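Phosphoribosylaminoimidazole-succinocarboxamide synthase (Saccharomyces cerevisiae, PDB 2CNQ) catalyses the ATP-dependent joining of L-aspartate to the carboxylate of CAIR, forming SAICAR in the de novo pathway of purine biosynthesis. Local coordinates at residues I39-V44 with F262-L267; N48-K53 with D283-T288. All blocks are in the same frame, centred on the assembly; numbering follows the deposited sequence. Where two conformers were deposited one is given.

Overall arrangement
Both contacts join an early part of the chain to two helices near its end. Residues 39-44 and then 48-53 come first; more than 200 residues later helix 261-269, which carries 262-267, and helix 282-300, which carries 283-288, follow in the same order, so the two contacts interleave along the sequence. Their centres lie about 12 Å apart, on the same side of the chain's centre. Phe262 packs on Thr288 and Arg287, Trp266 on Ile284, and Ile39 on Lys53, which makes one continuous packed region. The late helices thus back both the ligand-binding turn 41-44 and loop 48-53: contact 1 touches one ADP and the ribonucleotide, contact 2 packs behind, the Thr288 side chain about 11 Å from a bound ADP.

Contact 1. Residues I39-V44 with F262-L267; sequences ISAYDV and FLRDWL. With ADP (adenosine-5'-diphosphate), chain F; AMZ (aminoimidazole 4-carboxamide ribonucleotide), chain C.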
loop_
_atom_site.group_PDB
_atom_site.type_symbol
_atom_site.label_atom_id
_atom_site.label_comp_id
_atom_site.label_asym_id
_atom_site.label_seq_id
_atom_site.Cartn_x
_atom_site.Cartn_y
_atom_site.Cartn_z
ATOM N N ILE A 39 -7.974 -2.117 9.711
ATOM C CA ILE A 39 -8.219 -2.256 8.295
ATOM C C ILE A 39 -9.341 -1.345 7.951
ATOM O O ILE A 39 -10.245 -1.136 8.730
ATOM C CB ILE A 39 -8.496 -3.697 7.921
ATOM C CG1 ILE A 39 -8.594 -3.875 6.413
ATOM C CG2 ILE A 39 -9.717 -4.232 8.616
ATOM C CD1 ILE A 39 -8.542 -5.311 5.986
ATOM N N SER A 40 -9.267 -0.785 6.780
ATOM C CA SER A 40 -10.237 0.167 6.326
ATOM C C SER A 40 -10.657 -0.197 4.952
ATOM O O SER A 40 -9.981 -0.885 4.232
ATOM C CB SER A 40 -9.603 1.528 6.320
ATOM O OG SER A 40 -8.506 1.576 5.442
ATOM N N ALA A 41 -11.812 0.287 4.572
ATOM C CA ALA A 41 -12.257 0.128 3.207
ATOM C C ALA A 41 -13.128 1.300 2.943
ATOM O O ALA A 41 -13.863 1.742 3.809
ATOM C CB ALA A 41 -13.007 -1.133 3.038
ATOM N N TYR A 42 -13.045 1.816 1.742
ATOM C CA TYR A 42 -13.802 2.982 1.384
ATOM C C TYR A 42 -13.586 4.084 2.392
ATOM O O TYR A 42 -14.496 4.835 2.703
ATOM C CB TYR A 42 -15.262 2.653 1.188
ATOM C CG TYR A 42 -15.462 1.529 0.230
ATOM C CD1 TYR A 42 -15.228 1.679 -1.095
ATOM C CD2 TYR A 42 -15.890 0.310 0.676
ATOM C CE1 TYR A 42 -15.442 0.644 -1.965
ATOM C CE2 TYR A 42 -16.110 -0.721 -0.151
ATOM C CZ TYR A 42 -15.881 -0.565 -1.471
ATOM O OH TYR A 42 -16.132 -1.618 -2.304
ATOM N N ASP A 43 -12.360 4.204 2.868
ATOM C CA ASP A 43 -11.957 5.277 3.758
ATOM C C ASP A 43 -12.592 5.220 5.109
ATOM O O ASP A 43 -12.554 6.194 5.817
ATOM C CB ASP A 43 -12.108 6.638 3.132
ATOM C CG ASP A 43 -11.133 6.849 2.051
ATOM O OD1 ASP A 43 -11.546 7.306 0.994
ATOM O OD2 ASP A 43 -9.942 6.553 2.238
ATOM N N VAL A 44 -13.103 4.065 5.505
ATOM C CA VAL A 44 -13.608 3.909 6.834
ATOM C C VAL A 44 -12.947 2.724 7.465
ATOM O O VAL A 44 -12.818 1.674 6.869
ATOM C CB VAL A 44 -15.097 3.622 6.695
ATOM C CG1 VAL A 44 -15.684 3.408 8.020
ATOM C CG2 VAL A 44 -15.779 4.765 5.938
ATOM N N PHE A 262 -11.301 -8.112 -1.298
ATOM C CA PHE A 262 -12.217 -9.044 -0.728
ATOM C C PHE A 262 -13.098 -8.338 0.278
ATOM O O PHE A 262 -14.295 -8.536 0.320
ATOM C CB PHE A 262 -11.432 -10.122 -0.051
ATOM C CG PHE A 262 -12.273 -11.009 0.755
ATOM C CD1 PHE A 262 -12.203 -10.953 2.119
ATOM C CD2 PHE A 262 -13.174 -11.859 0.160
ATOM C CE1 PHE A 262 -13.005 -11.739 2.888
ATOM C CE2 PHE A 262 -13.971 -12.653 0.921
ATOM C CZ PHE A 262 -13.892 -12.588 2.295
ATOM N N LEU A 263 -12.492 -7.542 1.144
ATOM C CA LEU A 263 -13.240 -6.849 2.164
ATOM C C LEU A 263 -14.074 -5.789 1.550
ATOM O O LEU A 263 -15.223 -5.643 1.895
ATOM C CB LEU A 263 -12.304 -6.262 3.189
ATOM C CG LEU A 263 -13.001 -5.396 4.211
ATOM C CD1 LEU A 263 -14.008 -6.175 5.035
ATOM C CD2 LEU A 263 -11.993 -4.710 5.082
ATOM N N ARG A 264 -13.520 -5.016 0.644
ATOM C CA ARG A 264 -14.302 -3.999 -0.018
ATOM C C ARG A 264 -15.544 -4.596 -0.602
ATOM O O ARG A 264 -16.640 -4.074 -0.448
ATOM C CB ARG A 264 -13.493 -3.375 -1.113
ATOM C CG ARG A 264 -12.317 -2.584 -0.670
ATOM C CD ARG A 264 -11.615 -2.060 -1.844
ATOM N NE ARG A 264 -10.420 -1.319 -1.488
ATOM C CZ ARG A 264 -9.216 -1.572 -1.954
ATOM N NH1 ARG A 264 -8.999 -2.533 -2.822
ATOM N NH2 ARG A 264 -8.220 -0.851 -1.508
ATOM N N ASP A 265 -15.370 -5.682 -1.318
ATOM C CA ASP A 265 -16.485 -6.275 -1.985
ATOM C C ASP A 265 -17.484 -6.836 -1.019
ATOM O O ASP A 265 -18.675 -6.752 -1.257
ATOM C CB ASP A 265 -16.007 -7.321 -2.956
ATOM C CG ASP A 265 -15.307 -6.750 -4.172
ATOM O OD1 ASP A 265 -14.768 -7.566 -4.925
ATOM O OD2 ASP A 265 -15.302 -5.544 -4.374
ATOM N N TRP A 266 -17.015 -7.423 0.063
ATOM C CA TRP A 266 -17.909 -7.947 1.051
ATOM C C TRP A 266 -18.728 -6.817 1.635
ATOM O O TRP A 266 -19.925 -6.921 1.796
ATOM C CB TRP A 266 -17.135 -8.645 2.163
ATOM C CG TRP A 266 -18.029 -9.189 3.173
ATOM C CD1 TRP A 266 -18.693 -10.355 3.116
ATOM C CD2 TRP A 266 -18.429 -8.546 4.378
ATOM N NE1 TRP A 266 -19.485 -10.499 4.219
ATOM C CE2 TRP A 266 -19.327 -9.408 5.019
ATOM C CE3 TRP A 266 -18.072 -7.375 5.011
ATOM C CZ2 TRP A 266 -19.914 -9.103 6.223
ATOM C CZ3 TRP A 266 -18.675 -7.078 6.214
ATOM C CH2 TRP A 266 -19.565 -7.943 6.806
ATOM N N LEU A 267 -18.090 -5.716 1.956
ATOM C CA LEU A 267 -18.810 -4.611 2.517
ATOM C C LEU A 267 -19.828 -4.151 1.541
ATOM O O LEU A 267 -20.966 -3.928 1.904
ATOM C CB LEU A 267 -17.868 -3.498 2.835
ATOM C CG LEU A 267 -16.909 -3.792 3.984
ATOM C CD1 LEU A 267 -15.793 -2.812 3.965
ATOM C CD2 LEU A 267 -17.651 -3.701 5.324
HETATM P PB ADP F . -9.026 2.964 2.576
HETATM O O1B ADP F . -9.313 3.570 3.909
HETATM O O2B ADP F . -8.403 3.910 1.586
HETATM O O3B ADP F . -8.314 1.641 2.740
HETATM P PA ADP F . -10.039 1.942 0.441
HETATM O O1A ADP F . -11.083 1.068 -0.139
HETATM O O2A ADP F . -8.767 1.177 0.408
HETATM O O3A ADP F . -10.399 2.596 1.828
HETATM O "O5'" ADP F . -9.787 3.222 -0.424
HETATM C "C5'" ADP F . -9.071 3.089 -1.634
HETATM C "C4'" ADP F . -9.069 4.345 -2.480
HETATM O "O4'" ADP F . -10.407 4.567 -2.911
HETATM C "C3'" ADP F . -8.619 5.529 -1.664
HETATM O "O3'" ADP F . -7.945 6.453 -2.500
HETATM C "C2'" ADP F . -9.927 6.083 -1.194
HETATM O "O2'" ADP F . -9.838 7.465 -0.961
HETATM C "C1'" ADP F . -10.836 5.802 -2.368
HETATM N N9 ADP F . -12.233 5.648 -1.979
HETATM C C8 ADP F . -12.646 5.042 -0.879
HETATM N N7 ADP F . -13.982 5.069 -0.792
HETATM C C5 ADP F . -14.425 5.691 -1.872
HETATM C C6 ADP F . -15.759 6.004 -2.334
HETATM N N6 ADP F . -16.819 5.634 -1.576
HETATM N N1 ADP F . -15.839 6.668 -3.502
HETATM C C2 ADP F . -14.735 7.029 -4.223
HETATM N N3 ADP F . -13.467 6.751 -3.840
HETATM C C4 ADP F . -13.272 6.087 -2.677
HETATM O O5 AMZ C . -4.579 3.756 0.157
HETATM C C6 AMZ C . -4.987 4.394 -0.791
HETATM N N2 AMZ C . -5.337 5.674 -0.721
HETATM C C3A AMZ C . -5.094 3.782 -2.102
HETATM C C7A AMZ C . -4.827 2.480 -2.397
HETATM N N3 AMZ C . -4.342 1.465 -1.658
HETATM N N1 AMZ C . -5.512 4.418 -3.211
HETATM C C5 AMZ C . -5.491 3.532 -4.181
HETATM N N AMZ C . -5.091 2.336 -3.694
HETATM C C1 AMZ C . -4.879 1.142 -4.474
HETATM C C2 AMZ C . -6.033 0.185 -4.460
HETATM C C3 AMZ C . -5.870 -0.530 -5.770
HETATM O O2 AMZ C . -4.874 -1.509 -5.572
HETATM O O1 AMZ C . -5.953 -0.650 -3.324
HETATM O O AMZ C . -4.775 1.561 -5.806
HETATM C C AMZ C . -5.344 0.582 -6.663
HETATM C C4 AMZ C . -6.381 1.207 -7.538
HETATM O O3 AMZ C . -7.541 1.450 -6.759
HETATM P P AMZ C . -8.860 1.950 -7.505
HETATM O OP1 AMZ C . -8.620 3.356 -7.944
HETATM O O4 AMZ C . -9.924 1.858 -6.437
HETATM O OP2 AMZ C . -9.134 1.064 -8.676
#
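With CG anti to the carbonyl carbon (chi1 -67°) and an extended chain from CG to NE, Arg264 runs past the methyl of Ala41 and the phenol end of Tyr42 to the phosphates of one of the two bound ADP molecules. Arg264 NE gives a hydrogen bond to ADP O1A (2.8 Å), and NH2 reaches ADP O2A almost straight (178°). Arg264 NH2 also bonds to AMZ O1 (2.9 Å), so one guanidinium ties nucleotide to ribonucleotide; these three bonds to the ligands, and a fourth from NH1 to Gln261, fix its rotation. The backbone of the type I' turn 41-44 grips the diphosphate too: Tyr42 N donates to ADP O1A, and Asp43 N to the bridging ADP O3A at 2.7 Å. Asp43 OD1 accepts from the ribose hydroxyl ADP O2' (2.6 Å). ADP O1A thus takes bonds from both segments, and the arginine probably offsets part of the phosphate charge. Turn and arginine form part of this ADP's pocket, and Arg264 belongs to the AMZ pocket as well.

The Tyr42 ring, its plane 65° from that of the guanidinium, has ADP N7 and Arg264 O at its edge; its OH is hydrogen-bonded to Thr268. Beneath this polar layer the packing is apolar. Ile39 and Leu263 meet tip to tip, CD1 to CD2 at 3.6 Å, and Ala41 CB presses on Leu267 CD1 at 3.4 Å, tighter than usual for two carbons. The hairpin of strands 40-41 and 44-45 therefore lies against helix 261-269, whose Phe262 and Trp266 pack on helix 282-300.

Contact 2. Residues N48-K53 with D283-T288; sequences NSIPEK and DIVDRT
Van der Waals packing carries this contact, and Val285 is at its middle. Its CG1 lies 3.9 Å from Ile50 CD1 and 4.0 Å from Pro51 CD, the valine and proline side chains crossing at about a right angle. Ile50 CG1 stands anti to its carbonyl carbon (chi1 -56°), and from there CD1 reaches over the helix backbone, 3.8 Å from Val285 CA, and on to Thr288 CB at 4.1 Å. The other branch of the valine, CG2, touches the amide nitrogen Asn48 ND2 at 3.5 Å. Without the two branch methyls, as with an alanine here, Pro51 CD and Asn48 ND2 would probably be left without their partner and a gap would open beside Ile50 CD1.

The loop from strand 44-45 to helix 53-67 packs here on helix 282-300. It closes in a type II turn from Ile50 to Lys53, with Lys53 N bonded to Ile50 O, and Glu52 takes the N-cap position of the helix that follows.

Hydrogen bonds do not cross between the two segments; they shape each one. Thr288 OG1 gives a hydrogen bond to Ile284 O at 2.7 Å, while Thr288 N reaches that oxygen from the opposite face of the carbonyl plane. This fixes the threonine's rotation. The amide of Asn48 is held by Met280, its OD1 accepting from the backbone N.

Among charged groups, in one of its two conformers Arg287 NH1 forms a salt bridge with Asp283 OD2 at 2.9 Å, one helical turn apart. Arg289 adds a polar link to the loop, a hydrogen bond to Pro51 O.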
loop_
_atom_site.group_PDB
_atom_site.type_symbol
_atom_site.label_atom_id
_atom_site.label_comp_id
_atom_site.label_asym_id
_atom_site.label_seq_id
_atom_site.Cartn_x
_atom_site.Cartn_y
_atom_site.Cartn_z
ATOM N N ASN A 48 -13.192 -3.806 13.975
ATOM C CA ASN A 48 -12.269 -4.776 14.419
ATOM C C ASN A 48 -11.093 -4.872 13.492
ATOM O O ASN A 48 -11.066 -4.358 12.401
ATOM C CB ASN A 48 -12.948 -6.112 14.645
ATOM C CG ASN A 48 -13.730 -6.625 13.480
ATOM O OD1 ASN A 48 -14.185 -5.897 12.618
ATOM N ND2 ASN A 48 -13.946 -7.930 13.492
ATOM N N SER A 49 -10.075 -5.503 13.996
ATOM C CA SER A 49 -8.801 -5.561 13.361
ATOM C C SER A 49 -8.574 -6.917 12.718
ATOM O O SER A 49 -9.325 -7.865 12.900
ATOM C CB SER A 49 -7.765 -5.249 14.447
ATOM O OG SER A 49 -7.665 -3.811 14.700
ATOM N N ILE A 50 -7.522 -6.969 11.937
ATOM C CA ILE A 50 -7.046 -8.208 11.356
ATOM C C ILE A 50 -5.758 -8.513 12.083
ATOM O O ILE A 50 -4.776 -7.837 11.871
ATOM C CB ILE A 50 -6.791 -8.056 9.871
ATOM C CG1 ILE A 50 -7.996 -7.574 9.069
ATOM C CG2 ILE A 50 -6.271 -9.355 9.316
ATOM C CD1 ILE A 50 -9.188 -8.438 9.062
ATOM N N PRO A 51 -5.735 -9.490 12.961
ATOM C CA PRO A 51 -4.546 -9.684 13.759
ATOM C C PRO A 51 -3.327 -9.843 12.914
ATOM O O PRO A 51 -3.297 -10.624 11.968
ATOM C CB PRO A 51 -4.838 -10.946 14.557
ATOM C CG PRO A 51 -6.315 -10.913 14.678
ATOM C CD PRO A 51 -6.828 -10.356 13.391
ATOM N N GLU A 52 -2.313 -9.102 13.275
ATOM C CA GLU A 52 -1.015 -9.133 12.628
ATOM C C GLU A 52 -0.985 -8.637 11.221
ATOM O O GLU A 52 0.030 -8.678 10.593
ATOM C CB GLU A 52 -0.337 -10.485 12.746
ATOM C CG GLU A 52 -0.059 -10.865 14.183
ATOM C CD GLU A 52 -1.264 -11.433 14.885
ATOM O OE1 GLU A 52 -1.866 -12.360 14.318
ATOM O OE2 GLU A 52 -1.597 -11.005 16.006
ATOM N N LYS A 53 -2.077 -8.085 10.733
ATOM C CA LYS A 53 -2.045 -7.482 9.417
ATOM C C LYS A 53 -0.943 -6.478 9.320
ATOM O O LYS A 53 -0.288 -6.393 8.306
ATOM C CB LYS A 53 -3.379 -6.849 9.162
ATOM C CG LYS A 53 -3.454 -6.078 7.878
ATOM C CD LYS A 53 -4.852 -5.591 7.648
ATOM C CE LYS A 53 -4.925 -4.610 6.526
ATOM N NZ LYS A 53 -4.575 -3.241 6.967
ATOM N N ASP A 283 -15.490 -14.765 10.091
ATOM C CA ASP A 283 -15.195 -15.393 8.836
ATOM C C ASP A 283 -14.524 -14.434 7.887
ATOM O O ASP A 283 -13.637 -14.812 7.144
ATOM C CB ASP A 283 -16.527 -15.827 8.237
ATOM C CG ASP A 283 -16.388 -16.481 6.951
ATOM O OD1 ASP A 283 -15.708 -17.504 6.937
ATOM O OD2 ASP A 283 -16.952 -15.981 5.962
ATOM N N ILE A 284 -14.967 -13.192 7.900
ATOM C CA ILE A 284 -14.412 -12.199 7.026
ATOM C C ILE A 284 -13.060 -11.776 7.510
ATOM O O ILE A 284 -12.163 -11.594 6.723
ATOM C CB ILE A 284 -15.377 -11.037 6.922
ATOM C CG1 ILE A 284 -16.705 -11.504 6.326
ATOM C CG2 ILE A 284 -14.794 -9.917 6.119
ATOM C CD1 ILE A 284 -16.595 -12.228 5.008
ATOM N N VAL A 285 -12.896 -11.625 8.812
ATOM C CA VAL A 285 -11.578 -11.371 9.350
ATOM C C VAL A 285 -10.656 -12.443 8.897
ATOM O O VAL A 285 -9.569 -12.191 8.402
ATOM C CB VAL A 285 -11.623 -11.346 10.874
ATOM C CG1 VAL A 285 -10.236 -11.293 11.440
ATOM C CG2 VAL A 285 -12.441 -10.200 11.363
ATOM N N ASP A 286 -11.062 -13.673 9.098
ATOM C CA ASP A 286 -10.172 -14.770 8.849
ATOM C C ASP A 286 -9.862 -14.888 7.390
ATOM O O ASP A 286 -8.733 -15.123 7.017
ATOM C CB ASP A 286 -10.794 -16.045 9.348
ATOM C CG ASP A 286 -10.896 -16.102 10.850
ATOM O OD1 ASP A 286 -11.566 -17.035 11.310
ATOM O OD2 ASP A 286 -10.304 -15.277 11.552
ATOM N N ARG A 287 -10.849 -14.702 6.547
ATOM C CA ARG A 287 -10.646 -14.841 5.122
ATOM C C ARG A 287 -9.773 -13.732 4.596
ATOM O O ARG A 287 -8.952 -13.934 3.736
ATOM C CB ARG A 287 -11.990 -14.867 4.433
ATOM C CG ARG A 287 -12.694 -16.196 4.659
ATOM C CD ARG A 287 -14.160 -16.141 4.342
ATOM N NE ARG A 287 -14.374 -16.000 2.921
ATOM C CZ ARG A 287 -15.561 -15.746 2.384
ATOM N NH1 ARG A 287 -16.634 -15.596 3.150
ATOM N NH2 ARG A 287 -15.671 -15.625 1.075
ATOM N N THR A 288 -9.974 -12.550 5.128
ATOM C CA THR A 288 -9.137 -11.448 4.732
ATOM C C THR A 288 -7.714 -11.715 5.137
ATOM O O THR A 288 -6.797 -11.558 4.369
ATOM C CB THR A 288 -9.619 -10.171 5.393
ATOM O OG1 THR A 288 -10.935 -9.904 4.944
ATOM C CG2 THR A 288 -8.777 -9.013 5.015
#